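PDB 4HTL: beta-glucoside kinase from Listeria monocytogenes, which catalyses the ATP-dependent phosphorylation of cellobiose to cellobiose-6'-phosphate and may also act as a transcriptional regulator of the cellobiose-PTS operon. Local coordinates for residues 5-10 with 48-53; 100-105 with 286-291; 108-113 with 278-283; 70-75 with 86-91. All blocks are in the same frame, centred on the assembly; numbering follows the deposited sequence.

Contact 1: residues 5-10 with 48-53; sequences KIAAFD and KVFLAE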
loop_
_atom_site.group_PDB
_atom_site.type_symbol
_atom_site.label_atom_id
_atom_site.label_comp_id
_atom_site.label_asym_id
_atom_site.label_seq_id
_atom_site.Cartn_x
_atom_site.Cartn_y
_atom_site.Cartn_z
ATOM N N LYS A 5 -32.478 -16.191 5.320
ATOM C CA LYS A 5 -32.722 -14.742 5.197
ATOM C C LYS A 5 -31.793 -14.072 6.203
ATOM O O LYS A 5 -31.814 -14.403 7.396
ATOM C CB LYS A 5 -34.169 -14.360 5.536
ATOM C CG LYS A 5 -35.228 -14.723 4.501
ATOM C CD LYS A 5 -36.636 -14.386 5.003
ATOM C CE LYS A 5 -37.690 -14.617 3.926
ATOM N NZ LYS A 5 -39.070 -14.192 4.307
ATOM N N ILE A 6 -30.990 -13.130 5.725
ATOM C CA ILE A 6 -29.926 -12.507 6.534
ATOM C C ILE A 6 -30.284 -11.073 6.879
ATOM O O ILE A 6 -30.566 -10.262 6.006
ATOM C CB ILE A 6 -28.538 -12.611 5.817
ATOM C CG1 ILE A 6 -28.177 -14.088 5.585
ATOM C CG2 ILE A 6 -27.431 -11.909 6.610
ATOM C CD1 ILE A 6 -27.207 -14.318 4.427
ATOM N N ALA A 7 -30.329 -10.773 8.172
ATOM C CA ALA A 7 -30.445 -9.383 8.634
ATOM C C ALA A 7 -29.089 -8.693 8.476
ATOM O O ALA A 7 -28.112 -9.103 9.099
ATOM C CB ALA A 7 -30.899 -9.330 10.083
ATOM N N ALA A 8 -29.041 -7.661 7.640
ATOM C CA ALA A 8 -27.813 -6.925 7.361
ATOM C C ALA A 8 -27.907 -5.528 7.935
ATOM O O ALA A 8 -28.956 -4.847 7.823
ATOM C CB ALA A 8 -27.537 -6.868 5.838
ATOM N N PHE A 9 -26.804 -5.079 8.509
ATOM C CA PHE A 9 -26.685 -3.758 9.040
ATOM C C PHE A 9 -25.458 -3.055 8.502
ATOM O O PHE A 9 -24.364 -3.587 8.549
ATOM C CB PHE A 9 -26.572 -3.780 10.571
ATOM C CG PHE A 9 -27.761 -4.372 11.259
ATOM C CD1 PHE A 9 -28.892 -3.612 11.446
ATOM C CD2 PHE A 9 -27.769 -5.702 11.670
ATOM C CE1 PHE A 9 -30.016 -4.150 12.047
ATOM C CE2 PHE A 9 -28.897 -6.251 12.270
ATOM C CZ PHE A 9 -30.025 -5.475 12.452
ATOM N N ASP A 10 -25.646 -1.808 8.091
ATOM C CA ASP A 10 -24.544 -0.986 7.624
ATOM C C ASP A 10 -24.539 0.302 8.406
ATOM O O ASP A 10 -25.415 1.173 8.211
ATOM C CB ASP A 10 -24.705 -0.692 6.139
ATOM C CG ASP A 10 -23.601 0.200 5.592
ATOM O OD1 ASP A 10 -22.443 0.248 6.130
ATOM O OD2 ASP A 10 -23.897 0.838 4.596
ATOM N N LYS A 48 -31.887 -4.047 17.735
ATOM C CA LYS A 48 -32.825 -4.867 18.492
ATOM C C LYS A 48 -34.239 -4.738 17.947
ATOM O O LYS A 48 -34.961 -5.743 17.788
ATOM C CB LYS A 48 -32.807 -4.487 19.987
ATOM C CG LYS A 48 -31.787 -5.249 20.770
ATOM C CD LYS A 48 -31.882 -4.937 22.258
ATOM C CE LYS A 48 -32.903 -5.815 22.950
ATOM N NZ LYS A 48 -32.482 -7.249 22.974
ATOM N N VAL A 49 -34.630 -3.505 17.643
ATOM C CA VAL A 49 -35.992 -3.226 17.133
ATOM C C VAL A 49 -36.173 -3.869 15.748
ATOM O O VAL A 49 -37.177 -4.551 15.507
ATOM C CB VAL A 49 -36.288 -1.698 17.113
ATOM C CG1 VAL A 49 -37.553 -1.369 16.305
ATOM C CG2 VAL A 49 -36.393 -1.156 18.542
ATOM N N PHE A 50 -35.184 -3.720 14.868
ATOM C CA PHE A 50 -35.270 -4.323 13.519
ATOM C C PHE A 50 -35.369 -5.846 13.579
ATOM O O PHE A 50 -36.152 -6.439 12.846
ATOM C CB PHE A 50 -34.065 -3.922 12.670
ATOM C CG PHE A 50 -34.138 -4.337 11.207
ATOM C CD1 PHE A 50 -34.927 -3.653 10.304
ATOM C CD2 PHE A 50 -33.395 -5.411 10.740
ATOM C CE1 PHE A 50 -34.971 -4.031 8.957
ATOM C CE2 PHE A 50 -33.446 -5.800 9.402
ATOM C CZ PHE A 50 -34.238 -5.112 8.515
ATOM N N LEU A 51 -34.598 -6.473 14.475
ATOM C CA LEU A 51 -34.602 -7.943 14.608
ATOM C C LEU A 51 -35.948 -8.494 15.114
ATOM O O LEU A 51 -36.438 -9.499 14.599
ATOM C CB LEU A 51 -33.443 -8.401 15.501
ATOM C CG LEU A 51 -32.039 -8.206 14.897
ATOM C CD1 LEU A 51 -30.944 -8.329 15.960
ATOM C CD2 LEU A 51 -31.816 -9.178 13.724
ATOM N N ALA A 52 -36.525 -7.844 16.117
ATOM C CA ALA A 52 -37.842 -8.251 16.659
ATOM C C ALA A 52 -38.928 -8.155 15.594
ATOM O O ALA A 52 -39.847 -8.981 15.555
ATOM C CB ALA A 52 -38.213 -7.411 17.885
ATOM N N GLU A 53 -38.801 -7.145 14.732
ATOM C CA GLU A 53 -39.698 -6.943 13.586
ATOM C C GLU A 53 -39.539 -7.969 12.471
ATOM O O GLU A 53 -40.367 -8.006 11.589
ATOM C CB GLU A 53 -39.471 -5.552 12.960
ATOM C CG GLU A 53 -39.871 -4.390 13.857
ATOM C CD GLU A 53 -39.518 -3.031 13.283
ATOM O OE1 GLU A 53 -38.584 -2.938 12.444
ATOM O OE2 GLU A 53 -40.192 -2.050 13.684
#
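Strand 6-10 and helix 48-52 run nearly antiparallel, their axes 158° apart and 10.1 Å from each other at closest approach, with A7 opposite L51. This is helix-on-sheet packing in the actin-like ATPase fold of the ROK kinases: strand 6-11 is the middle strand of a five-stranded mixed sheet, and helix 40-52, which follows the first three strands in the chain, lies over one of its faces. Four apolar side chains make the contact. The methyl of A7 is directed toward the helix and meets a branch of L51, A7 CB to L51 CD2 at 3.8 Å, while the edge of the F50 ring lies farther off. F9 does not aim its CB at the helix; its CG, beside the backbone N (chi1 -61°), carries the ring over to F50 and L51. The F9 and F50 rings slide past each other in opposite directions, their centroids 5.7 Å apart and planes at 76°, in an oblique pairing. M18 of strand 15-21 touches both F9 and F50, and V57 touches both A7 and L51, so the patch continues into the neighbouring strand and loop. Residues A8 to D10 belong to the probable ATP-binding segment, inferred by similarity; A8 turns its methyl away from this helix, toward L282 and V286 of helix 280-293 on the other face of the sheet. At the far edge of the F9 ring, CZ meets two partners, 3.8 Å from F50 CD2 and 4.2 Å from L51 CG, the latter near the ring plane.

Contact 2: residues 100-105 with 286-291; sequences PVAIEN and VYHFLQ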
loop_
_atom_site.group_PDB
_atom_site.type_symbol
_atom_site.label_atom_id
_atom_site.label_comp_id
_atom_site.label_asym_id
_atom_site.label_seq_id
_atom_site.Cartn_x
_atom_site.Cartn_y
_atom_site.Cartn_z
ATOM N N PRO A 100 -26.377 -17.077 14.031
ATOM C CA PRO A 100 -24.996 -16.821 13.593
ATOM C C PRO A 100 -24.825 -15.364 13.161
ATOM O O PRO A 100 -25.750 -14.773 12.577
ATOM C CB PRO A 100 -24.811 -17.766 12.409
ATOM C CG PRO A 100 -26.194 -18.049 11.918
ATOM C CD PRO A 100 -27.083 -18.003 13.127
ATOM N N VAL A 101 -23.657 -14.800 13.481
ATOM C CA VAL A 101 -23.345 -13.389 13.245
ATOM C C VAL A 101 -21.971 -13.270 12.574
ATOM O O VAL A 101 -21.045 -14.042 12.866
ATOM C CB VAL A 101 -23.358 -12.582 14.573
ATOM C CG1 VAL A 101 -23.035 -11.103 14.319
ATOM C CG2 VAL A 101 -24.714 -12.740 15.273
ATOM N N ALA A 102 -21.862 -12.332 11.644
ATOM C CA ALA A 102 -20.586 -11.953 11.078
ATOM C C ALA A 102 -20.470 -10.427 11.072
ATOM O O ALA A 102 -21.463 -9.684 10.988
ATOM C CB ALA A 102 -20.392 -12.530 9.687
ATOM N N ILE A 103 -19.232 -9.979 11.184
ATOM C CA ILE A 103 -18.933 -8.563 11.182
ATOM C C ILE A 103 -17.637 -8.284 10.400
ATOM O O ILE A 103 -16.667 -9.069 10.461
ATOM C CB ILE A 103 -18.840 -8.047 12.607
ATOM C CG1 ILE A 103 -18.627 -6.539 12.613
ATOM C CG2 ILE A 103 -17.728 -8.760 13.346
ATOM C CD1 ILE A 103 -19.000 -5.919 13.925
ATOM N N GLU A 104 -17.633 -7.166 9.658
ATOM C CA GLU A 104 -16.480 -6.743 8.862
ATOM C C GLU A 104 -16.520 -5.210 8.843
ATOM O O GLU A 104 -17.558 -4.601 9.094
ATOM C CB GLU A 104 -16.545 -7.345 7.445
ATOM C CG GLU A 104 -15.433 -6.944 6.441
ATOM C CD GLU A 104 -14.028 -7.203 6.899
ATOM O OE1 GLU A 104 -13.502 -8.271 6.594
ATOM O OE2 GLU A 104 -13.435 -6.307 7.552
ATOM N N ASN A 105 -15.389 -4.579 8.584
ATOM C CA ASN A 105 -15.268 -3.132 8.477
ATOM C C ASN A 105 -16.047 -2.565 7.288
ATOM O O ASN A 105 -16.178 -3.245 6.263
ATOM C CB ASN A 105 -13.771 -2.810 8.396
ATOM C CG ASN A 105 -13.477 -1.463 7.787
ATOM O OD1 ASN A 105 -13.329 -1.348 6.568
ATOM N ND2 ASN A 105 -13.314 -0.443 8.646
ATOM N N VAL A 286 -23.095 -9.081 3.870
ATOM C CA VAL A 286 -23.646 -10.373 3.506
ATOM C C VAL A 286 -22.629 -11.303 2.869
ATOM O O VAL A 286 -22.530 -12.478 3.250
ATOM C CB VAL A 286 -24.966 -10.244 2.708
ATOM C CG1 VAL A 286 -25.434 -11.609 2.124
ATOM C CG2 VAL A 286 -26.017 -9.617 3.629
ATOM N N TYR A 287 -21.880 -10.804 1.905
ATOM C CA TYR A 287 -20.814 -11.590 1.330
ATOM C C TYR A 287 -19.869 -12.148 2.380
ATOM O O TYR A 287 -19.561 -13.358 2.364
ATOM C CB TYR A 287 -20.066 -10.789 0.287
ATOM C CG TYR A 287 -19.023 -11.544 -0.471
ATOM C CD1 TYR A 287 -19.343 -12.223 -1.645
ATOM C CD2 TYR A 287 -17.706 -11.501 -0.081
ATOM C CE1 TYR A 287 -18.382 -12.876 -2.376
ATOM C CE2 TYR A 287 -16.732 -12.149 -0.821
ATOM C CZ TYR A 287 -17.093 -12.840 -1.965
ATOM O OH TYR A 287 -16.149 -13.483 -2.732
ATOM N N HIS A 288 -19.407 -11.296 3.290
ATOM C CA HIS A 288 -18.551 -11.769 4.383
ATOM C C HIS A 288 -19.219 -12.844 5.202
ATOM O O HIS A 288 -18.615 -13.871 5.480
ATOM C CB HIS A 288 -18.115 -10.587 5.257
ATOM C CG HIS A 288 -17.359 -10.983 6.474
ATOM N ND1 HIS A 288 -16.186 -11.631 6.415
ATOM C CD2 HIS A 288 -17.670 -10.853 7.826
ATOM C CE1 HIS A 288 -15.751 -11.883 7.668
ATOM N NE2 HIS A 288 -16.667 -11.420 8.530
ATOM N N PHE A 289 -20.484 -12.636 5.578
ATOM C CA PHE A 289 -21.250 -13.624 6.343
ATOM C C PHE A 289 -21.298 -14.956 5.607
ATOM O O PHE A 289 -21.065 -16.007 6.206
ATOM C CB PHE A 289 -22.692 -13.118 6.570
ATOM C CG PHE A 289 -23.587 -14.126 7.243
ATOM C CD1 PHE A 289 -23.790 -14.098 8.600
ATOM C CD2 PHE A 289 -24.238 -15.092 6.494
ATOM C CE1 PHE A 289 -24.613 -15.026 9.206
ATOM C CE2 PHE A 289 -25.052 -16.023 7.085
ATOM C CZ PHE A 289 -25.236 -15.993 8.451
ATOM N N LEU A 290 -21.572 -14.900 4.295
ATOM C CA LEU A 290 -21.667 -16.124 3.471
ATOM C C LEU A 290 -20.325 -16.893 3.391
ATOM O O LEU A 290 -20.305 -18.128 3.397
ATOM C CB LEU A 290 -22.190 -15.798 2.069
ATOM C CG LEU A 290 -23.667 -15.381 1.970
ATOM C CD1 LEU A 290 -23.996 -14.886 0.571
ATOM C CD2 LEU A 290 -24.645 -16.493 2.380
ATOM N N GLN A 291 -19.219 -16.153 3.350
ATOM C CA GLN A 291 -17.866 -16.728 3.373
ATOM C C GLN A 291 -17.590 -17.401 4.712
ATOM O O GLN A 291 -17.009 -18.490 4.780
ATOM C CB GLN A 291 -16.810 -15.639 3.141
ATOM C CG GLN A 291 -16.637 -15.230 1.680
ATOM C CD GLN A 291 -15.345 -14.494 1.465
ATOM O OE1 GLN A 291 -14.998 -13.585 2.231
ATOM N NE2 GLN A 291 -14.610 -14.886 0.445
#
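Strand 101-105 and helix 286-291 cross at 128° with their axes 7.6 Å apart at closest approach, and the backbones come nearest at A102 and F289, whose CA atoms are 5.1 Å apart. The strand is an outermost one of the five-stranded sheet of this actin-like kinase fold, and helix 280-293 covers the face on which P100, A102 and E104 lie. The small side chain of A102 permits the close approach: its CB lies 3.6 Å from the backbone CA of F289 and is also touched by H288 CD2, so it meets both aromatic residues. F289, with CG anti to the backbone N (chi1 175°), carries its ring along the strand toward P100. There F289 CE1 presents the ring edge to P100 O, and F289 CZ lies 4.1 Å from P100 CG. H288 swings the other way along the strand. CB of E104 lies over one face of the imidazole in a CH-pi contact, 4.0 Å from the centroid of the H288 ring and offset toward the rim, while NE2 of H288 comes within 3.0 Å of I103 O. The E104 chain bends at chi2 (56°), and its OE2 accepts from N105 N at 2.8 Å. OE1 forms a salt bridge with R147, and OE2 also accepts from N108. The carboxylate is thus held by several partners close to H288, with E104 OE1 4.3 Å from H288 ND1; its negative charge would be expected to favour a protonated imidazole, although R147 would partly offset that effect.

Contact 3: residues 108-113 with 278-283; sequences NCALLA and NQAGLL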
loop_
_atom_site.group_PDB
_atom_site.type_symbol
_atom_site.label_atom_id
_atom_site.label_comp_id
_atom_site.label_asym_id
_atom_site.label_seq_id
_atom_site.Cartn_x
_atom_site.Cartn_y
_atom_site.Cartn_z
ATOM N N ASN A 108 -14.171 -2.261 3.828
ATOM C CA ASN A 108 -13.994 -3.616 3.371
ATOM C C ASN A 108 -15.260 -4.203 2.848
ATOM O O ASN A 108 -15.225 -4.819 1.795
ATOM C CB ASN A 108 -13.412 -4.524 4.444
ATOM C CG ASN A 108 -11.953 -4.162 4.819
ATOM O OD1 ASN A 108 -11.292 -3.384 4.123
ATOM N ND2 ASN A 108 -11.472 -4.720 5.948
ATOM N N CYS A 109 -16.394 -3.975 3.525
ATOM C CA CYS A 109 -17.672 -4.486 3.031
ATOM C C CYS A 109 -18.022 -3.866 1.663
ATOM O O CYS A 109 -18.421 -4.566 0.746
ATOM C CB CYS A 109 -18.790 -4.229 4.039
ATOM S SG CYS A 109 -18.746 -5.329 5.453
ATOM N N ALA A 110 -17.792 -2.579 1.489
ATOM C CA ALA A 110 -18.115 -1.948 0.224
ATOM C C ALA A 110 -17.224 -2.512 -0.867
ATOM O O ALA A 110 -17.684 -2.681 -2.002
ATOM C CB ALA A 110 -17.986 -0.417 0.281
ATOM N N LEU A 111 -15.971 -2.836 -0.543
ATOM C CA LEU A 111 -15.123 -3.467 -1.541
ATOM C C LEU A 111 -15.673 -4.868 -1.893
ATOM O O LEU A 111 -15.695 -5.250 -3.037
ATOM C CB LEU A 111 -13.701 -3.572 -1.055
ATOM C CG LEU A 111 -12.700 -4.162 -2.064
ATOM C CD1 LEU A 111 -11.312 -3.559 -1.884
ATOM C CD2 LEU A 111 -12.642 -5.702 -1.925
ATOM N N LEU A 112 -16.074 -5.611 -0.879
ATOM C CA LEU A 112 -16.618 -6.943 -1.091
ATOM C C LEU A 112 -17.865 -6.920 -1.970
ATOM O O LEU A 112 -18.050 -7.831 -2.772
ATOM C CB LEU A 112 -16.861 -7.648 0.239
ATOM C CG LEU A 112 -15.613 -8.062 1.059
ATOM C CD1 LEU A 112 -16.039 -8.596 2.435
ATOM C CD2 LEU A 112 -14.639 -8.994 0.339
ATOM N N ALA A 113 -18.687 -5.876 -1.848
ATOM C CA ALA A 113 -19.833 -5.705 -2.740
ATOM C C ALA A 113 -19.347 -5.568 -4.199
ATOM O O ALA A 113 -19.925 -6.176 -5.142
ATOM C CB ALA A 113 -20.728 -4.553 -2.315
ATOM N N ASN A 278 -25.682 2.851 -2.878
ATOM C CA ASN A 278 -26.654 2.840 -1.779
ATOM C C ASN A 278 -26.563 1.636 -0.841
ATOM O O ASN A 278 -26.681 1.769 0.375
ATOM C CB ASN A 278 -28.060 3.069 -2.345
ATOM C CG ASN A 278 -28.165 4.419 -3.065
ATOM O OD1 ASN A 278 -27.901 5.527 -2.483
ATOM N ND2 ASN A 278 -28.461 4.346 -4.352
ATOM N N GLN A 279 -26.322 0.461 -1.411
ATOM C CA GLN A 279 -26.421 -0.783 -0.680
ATOM C C GLN A 279 -25.109 -1.564 -0.507
ATOM O O GLN A 279 -25.133 -2.714 -0.001
ATOM C CB GLN A 279 -27.505 -1.638 -1.354
ATOM C CG GLN A 279 -28.879 -0.942 -1.333
ATOM C CD GLN A 279 -30.025 -1.787 -1.832
ATOM O OE1 GLN A 279 -29.883 -2.545 -2.793
ATOM N NE2 GLN A 279 -31.182 -1.625 -1.203
ATOM N N ALA A 280 -23.992 -1.017 -0.990
ATOM C CA ALA A 280 -22.699 -1.732 -0.901
ATOM C C ALA A 280 -22.336 -2.272 0.479
ATOM O O ALA A 280 -21.867 -3.420 0.586
ATOM C CB ALA A 280 -21.547 -0.941 -1.510
ATOM N N GLY A 281 -22.522 -1.467 1.521
ATOM C CA GLY A 281 -22.226 -1.933 2.884
ATOM C C GLY A 281 -23.046 -3.166 3.242
ATOM O O GLY A 281 -22.498 -4.122 3.751
ATOM N N LEU A 282 -24.371 -3.117 3.010
ATOM C CA LEU A 282 -25.227 -4.242 3.306
ATOM C C LEU A 282 -24.818 -5.470 2.541
ATOM O O LEU A 282 -24.710 -6.581 3.099
ATOM C CB LEU A 282 -26.703 -3.917 2.977
ATOM C CG LEU A 282 -27.366 -2.787 3.766
ATOM C CD1 LEU A 282 -28.723 -2.450 3.133
ATOM C CD2 LEU A 282 -27.484 -3.142 5.253
ATOM N N LEU A 283 -24.594 -5.280 1.248
ATOM C CA LEU A 283 -24.285 -6.412 0.378
ATOM C C LEU A 283 -22.918 -7.020 0.723
ATOM O O LEU A 283 -22.774 -8.260 0.808
ATOM C CB LEU A 283 -24.349 -5.971 -1.079
ATOM C CG LEU A 283 -25.710 -5.578 -1.631
ATOM C CD1 LEU A 283 -25.545 -4.789 -2.944
ATOM C CD2 LEU A 283 -26.598 -6.811 -1.795
#
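This is a close helix-to-helix contact of small residues, buried near the centre of the chain, where helix 106-117 meets the first turn of helix 280-293. The backbones approach to 4.7 Å between the CA atoms of A110 and A280. A280 fills the middle of the interface: its methyl points at the partner helix and meets both A110 and A113, with A280 CB 3.8 Å from A113 CB and 4.0 Å from A110 CB. The A113 methyl in turn lies against the backbone of A280, A113 CB 3.3 Å from A280 O, and touches CB of L283 one turn further on. At the other end, CB of C109 rests 3.7 Å from the carbonyl O of G281. C109 SG, anti to the carbonyl carbon (chi1 -75°), continues past the contact to E104. G281 meets helix 106-117 through its main chain, while L282 turns to the opposite side and packs on D10 of strand 6-11. G281 also lies beside D10, part of the ATP site assigned by similarity. Such alanine- and glycine-lined packing, in which methyl groups meet main chain, is characteristic of closely apposed helices; here the pair lies beside the probable nucleotide site of an actin-like ATPase fold.

Contact 4: residues 70-75 with 86-91; sequences PKTGLI and NFNLKE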
loop_
_atom_site.group_PDB
_atom_site.type_symbol
_atom_site.label_atom_id
_atom_site.label_comp_id
_atom_site.label_asym_id
_atom_site.label_seq_id
_atom_site.Cartn_x
_atom_site.Cartn_y
_atom_site.Cartn_z
ATOM N N PRO A 70 -12.435 -9.927 11.981
ATOM C CA PRO A 70 -13.585 -10.495 11.303
ATOM C C PRO A 70 -13.892 -11.919 11.737
ATOM O O PRO A 70 -14.971 -12.390 11.443
ATOM C CB PRO A 70 -13.171 -10.449 9.850
ATOM C CG PRO A 70 -11.687 -10.581 9.881
ATOM C CD PRO A 70 -11.243 -9.882 11.125
ATOM N N LYS A 71 -12.958 -12.621 12.391
ATOM C CA LYS A 71 -13.224 -13.979 12.860
ATOM C C LYS A 71 -13.851 -13.975 14.274
ATOM O O LYS A 71 -14.793 -14.722 14.530
ATOM C CB LYS A 71 -11.943 -14.848 12.838
ATOM C CG LYS A 71 -11.490 -15.229 11.424
ATOM C CD LYS A 71 -10.414 -16.316 11.393
ATOM C CE LYS A 71 -10.015 -16.683 9.962
ATOM N NZ LYS A 71 -8.662 -17.314 9.841
ATOM N N THR A 72 -13.310 -13.155 15.181
ATOM C CA THR A 72 -13.801 -13.075 16.552
ATOM C C THR A 72 -14.951 -12.085 16.785
ATOM O O THR A 72 -15.718 -12.235 17.758
ATOM C CB THR A 72 -12.706 -12.738 17.562
ATOM O OG1 THR A 72 -12.282 -11.385 17.384
ATOM C CG2 THR A 72 -11.509 -13.701 17.458
ATOM N N GLY A 73 -15.053 -11.075 15.923
ATOM C CA GLY A 73 -16.072 -10.027 16.049
ATOM C C GLY A 73 -15.679 -8.891 16.980
ATOM O O GLY A 73 -16.474 -7.986 17.249
ATOM N N LEU A 74 -14.445 -8.908 17.473
ATOM C CA LEU A 74 -14.002 -7.837 18.358
ATOM C C LEU A 74 -13.666 -6.576 17.596
ATOM O O LEU A 74 -12.762 -6.581 16.748
ATOM C CB LEU A 74 -12.785 -8.282 19.180
ATOM C CG LEU A 74 -12.174 -7.244 20.118
ATOM C CD1 LEU A 74 -13.179 -6.877 21.206
ATOM C CD2 LEU A 74 -10.888 -7.797 20.716
ATOM N N ILE A 75 -14.377 -5.496 17.915
ATOM C CA ILE A 75 -14.086 -4.138 17.399
ATOM C C ILE A 75 -13.091 -3.528 18.352
ATOM O O ILE A 75 -13.411 -3.259 19.502
ATOM C CB ILE A 75 -15.339 -3.236 17.345
ATOM C CG1 ILE A 75 -16.412 -3.861 16.456
ATOM C CG2 ILE A 75 -15.006 -1.819 16.830
ATOM C CD1 ILE A 75 -17.747 -3.124 16.445
ATOM N N ASN A 86 -13.187 -1.618 21.800
ATOM C CA ASN A 86 -12.978 -2.841 22.570
ATOM C C ASN A 86 -14.312 -3.523 22.903
ATOM O O ASN A 86 -14.524 -3.946 24.044
ATOM C CB ASN A 86 -12.175 -2.545 23.863
ATOM C CG ASN A 86 -11.760 -3.804 24.569
ATOM O OD1 ASN A 86 -11.474 -4.814 23.928
ATOM N ND2 ASN A 86 -11.764 -3.775 25.894
ATOM N N PHE A 87 -15.192 -3.633 21.898
ATOM C CA PHE A 87 -16.523 -4.221 22.066
ATOM C C PHE A 87 -16.705 -5.375 21.105
ATOM O O PHE A 87 -16.560 -5.191 19.893
ATOM C CB PHE A 87 -17.580 -3.156 21.764
ATOM C CG PHE A 87 -18.990 -3.636 21.863
ATOM C CD1 PHE A 87 -19.436 -4.349 22.985
ATOM C CD2 PHE A 87 -19.905 -3.331 20.861
ATOM C CE1 PHE A 87 -20.757 -4.779 23.077
ATOM C CE2 PHE A 87 -21.228 -3.748 20.965
ATOM C CZ PHE A 87 -21.650 -4.477 22.064
ATOM N N ASN A 88 -17.030 -6.552 21.623
ATOM C CA ASN A 88 -17.318 -7.673 20.758
ATOM C C ASN A 88 -18.791 -7.665 20.357
ATOM O O ASN A 88 -19.644 -8.264 20.997
ATOM C CB ASN A 88 -16.893 -8.990 21.361
ATOM C CG ASN A 88 -16.779 -10.067 20.313
ATOM O OD1 ASN A 88 -17.690 -10.227 19.487
ATOM N ND2 ASN A 88 -15.635 -10.752 20.278
ATOM N N LEU A 89 -19.047 -6.994 19.235
ATOM C CA LEU A 89 -20.404 -6.837 18.702
ATOM C C LEU A 89 -20.935 -8.177 18.169
ATOM O O LEU A 89 -22.134 -8.455 18.253
ATOM C CB LEU A 89 -20.424 -5.767 17.623
ATOM C CG LEU A 89 -21.769 -5.549 16.916
ATOM C CD1 LEU A 89 -22.903 -5.215 17.883
ATOM C CD2 LEU A 89 -21.600 -4.444 15.870
ATOM N N LYS A 90 -20.054 -9.028 17.660
ATOM C CA LYS A 90 -20.483 -10.393 17.236
ATOM C C LYS A 90 -21.029 -11.168 18.430
ATOM O O LYS A 90 -22.115 -11.755 18.354
ATOM C CB LYS A 90 -19.330 -11.157 16.584
ATOM C CG LYS A 90 -19.644 -12.582 16.110
ATOM C CD LYS A 90 -18.450 -13.258 15.435
ATOM C CE LYS A 90 -18.683 -14.776 15.334
ATOM N NZ LYS A 90 -17.538 -15.429 14.659
ATOM N N GLU A 91 -20.294 -11.178 19.533
ATOM C CA GLU A 91 -20.729 -11.943 20.706
ATOM C C GLU A 91 -21.979 -11.355 21.345
ATOM O O GLU A 91 -22.801 -12.093 21.867
ATOM C CB GLU A 91 -19.623 -12.043 21.731
ATOM C CG GLU A 91 -18.523 -12.993 21.318
ATOM C CD GLU A 91 -17.370 -13.011 22.301
ATOM O OE1 GLU A 91 -16.445 -13.808 22.067
ATOM O OE2 GLU A 91 -17.373 -12.235 23.290
#
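A beta hairpin, strand 74-77 with strand 87-88, forms this contact and leads directly into helix 89-97. Its antiparallel hydrogen-bonded pair is I75 with F87, joined by I75 N to F87 O at 3.0 Å and by the reciprocal bond from F87 N to I75 O. N86 and F87 both face I75, as in a G1 beta bulge. The N88 amide is used at both ends: at the N-cap position, its OD1 accepts from E91 N at 2.8 Å, while its ND2 donates to T72 O at 2.9 Å. That acceptor lies close to the amide plane of N88, although ND2 stands well above the carbonyl plane of T72. T72 OG1 closes an ST turn by accepting from L74 N. Between these bonds G73, with positive phi, presses its CA tightly against K90 CB, the two carbons 3.5 Å apart. On the inner side I75 CD1 lies alongside L89, 3.9 Å from its CB, and both side chains also pack on I103 of strand 101-105. The L74 methyl CD1 reaches across to N86. K90 lies extended over T72, CG anti to the backbone N (chi1 180°), which brings its ammonium NZ to K71 O at 2.8 Å.

How the contacts relate
Contacts 1, 2 and 3 are buried, whereas contact 4 lies partly at the surface. Contacts 1 and 2 reach the same five-stranded sheet from opposite faces, and contacts 2 and 3 share helix 280-293: its start meets helix 106-117, while its later turns cross strand 101-105. I6 packs on F289 and L290 of that helix, joining contact 1 to contact 2. Contact 4 abuts the edge strand, where I103 touches G73. The chemistry shifts accordingly, from apolar aromatic packing in contact 1 and small-residue packing in contact 3, through a mix of phenyl packing and imidazole-carboxylate surroundings in contact 2, to backbone and capping hydrogen bonds in contact 4.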